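Local coordinates for UspA domain-containing protein (Pyrococcus horikoshii, PDB 2DUM) that is of unknown function but belongs to the universal stress protein A family and may, like some of its relatives, bind a nucleotide, at residues T12-E16 with G17-A21. Sequence-based numbering, arbitrary orientation.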
loop_
_atom_site.group_PDB
_atom_site.type_symbol
_atom_site.label_atom_id
_atom_site.label_comp_id
_atom_site.label_asym_id
_atom_site.label_seq_id
_atom_site.Cartn_x
_atom_site.Cartn_y
_atom_site.Cartn_z
ATOM N N THR A 12 -3.702 14.468 -3.803
ATOM C CA THR A 12 -3.297 15.522 -2.867
ATOM C C THR A 12 -4.414 16.306 -2.241
ATOM O O THR A 12 -5.315 16.844 -2.868
ATOM C CB THR A 12 -2.290 16.576 -3.401
ATOM O OG1 THR A 12 -2.158 17.641 -2.425
ATOM C CG2 THR A 12 -2.743 17.170 -4.752
ATOM N N ASP A 13 -4.221 16.436 -0.956
ATOM C CA ASP A 13 -5.201 16.823 -0.018
ATOM C C ASP A 13 -4.994 18.271 0.129
ATOM O O ASP A 13 -5.630 18.924 0.903
ATOM C CB ASP A 13 -4.726 16.144 1.260
ATOM C CG ASP A 13 -5.742 16.206 2.344
ATOM O OD1 ASP A 13 -6.740 16.876 2.007
ATOM O OD2 ASP A 13 -5.556 15.616 3.475
ATOM N N PHE A 14 -4.042 18.771 -0.616
ATOM C CA PHE A 14 -3.426 20.023 -0.286
ATOM C C PHE A 14 -3.071 20.132 1.157
ATOM O O PHE A 14 -2.423 21.095 1.494
ATOM C CB PHE A 14 -4.233 21.212 -0.760
ATOM C CG PHE A 14 -4.139 21.383 -2.205
ATOM C CD1 PHE A 14 -2.896 21.448 -2.797
ATOM C CD2 PHE A 14 -5.295 21.376 -3.017
ATOM C CE1 PHE A 14 -2.820 21.547 -4.211
ATOM C CE2 PHE A 14 -5.229 21.472 -4.450
ATOM C CZ PHE A 14 -4.017 21.558 -5.051
ATOM N N SER A 15 -3.416 19.141 1.983
ATOM C CA SER A 15 -3.026 19.140 3.387
ATOM C C SER A 15 -1.524 19.153 3.661
ATOM O O SER A 15 -0.691 19.017 2.766
ATOM C CB SER A 15 -3.558 17.892 4.086
ATOM O OG SER A 15 -2.867 16.716 3.651
ATOM N N GLU A 16 -1.204 19.298 4.942
ATOM C CA GLU A 16 0.087 18.885 5.554
ATOM C C GLU A 16 0.643 17.526 5.062
ATOM O O GLU A 16 1.752 17.399 4.487
ATOM C CB GLU A 16 -0.182 18.684 7.092
ATOM C CG GLU A 16 -0.327 19.916 8.005
ATOM C CD GLU A 16 0.892 20.849 7.877
ATOM O OE1 GLU A 16 1.350 21.044 6.683
ATOM O OE2 GLU A 16 1.373 21.373 8.958
ATOM N N GLY A 17 -0.211 16.535 5.377
ATOM C CA GLY A 17 0.020 15.107 5.278
ATOM C C GLY A 17 0.423 14.806 3.893
ATOM O O GLY A 17 1.294 13.957 3.699
ATOM N N ALA A 18 -0.183 15.581 2.972
ATOM C CA ALA A 18 -0.095 15.458 1.526
ATOM C C ALA A 18 1.271 15.864 1.062
ATOM O O ALA A 18 1.863 15.161 0.287
ATOM C CB ALA A 18 -1.153 16.288 0.895
ATOM N N TYR A 19 1.811 16.961 1.586
ATOM C CA TYR A 19 3.168 17.352 1.219
ATOM C C TYR A 19 4.235 16.509 1.858
ATOM O O TYR A 19 5.251 16.260 1.270
ATOM C CB TYR A 19 3.418 18.781 1.629
ATOM C CG TYR A 19 2.647 19.703 0.768
ATOM C CD1 TYR A 19 1.418 20.223 1.198
ATOM C CD2 TYR A 19 3.123 20.038 -0.511
ATOM C CE1 TYR A 19 0.669 21.069 0.379
ATOM C CE2 TYR A 19 2.387 20.892 -1.352
ATOM C CZ TYR A 19 1.155 21.395 -0.898
ATOM O OH TYR A 19 0.424 22.208 -1.741
ATOM N N ARG A 20 4.023 16.111 3.097
ATOM C CA ARG A 20 4.924 15.210 3.740
ATOM C C ARG A 20 5.043 13.897 2.993
ATOM O O ARG A 20 6.150 13.374 2.761
ATOM C CB ARG A 20 4.455 14.976 5.153
ATOM C CG ARG A 20 5.182 15.837 6.237
ATOM C CD ARG A 20 6.760 16.014 6.116
ATOM N NE ARG A 20 7.637 14.814 6.288
ATOM C CZ ARG A 20 8.985 14.786 6.118
ATOM N NH1 ARG A 20 9.694 15.874 5.767
ATOM N NH2 ARG A 20 9.649 13.643 6.312
ATOM N N ALA A 21 3.906 13.358 2.582
ATOM C CA ALA A 21 3.920 12.057 1.905
ATOM C C ALA A 21 4.807 12.152 0.724
ATOM O O ALA A 21 5.544 11.225 0.406
ATOM C CB ALA A 21 2.629 11.679 1.515
#
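Ser15 caps the helix that begins just after it: its OG accepts the N-H of Ala18 at 3.0 Å, with an N-H...O angle of 138°, a worked case of the serine N-cap, in which a side-chain oxygen takes up a first-turn amide that has no earlier carbonyl of the helix to bond. OG reaches that amide because it is turned between its own backbone N and carbonyl carbon (chi1 71°). Within the helix, Arg20 N bonds Glu16 O at 3.0 Å, nearly straight at 170° and in the carbonyl plane. Beside the cap, the Ala18 methyl packs against Asp13 CB at 3.6 Å, while the hydroxyl of Tyr19 meets the Phe14 ring at its edge, in plane, OH lying 3.6 Å from CD1. Replacing Tyr19 by an alanine would strip the phenol from the Phe14 edge and is likely to leave Lys83 without its cation-pi partner. In a second layer, Asp13 OD2 accepts a weak bond from Ser15 OG, and Thr12 OG1 takes the N-H of Phe14 at 2.8 Å, the bond of an ST turn; Lys83 also bonds this hydroxyl. The whole forms the first beta-alpha connection of the Rossmann-like alpha/beta fold, joining strand 7-11 of its parallel sheet to helix 16-28, with helix 69-90 packed against Thr12, Phe14 and Ala18.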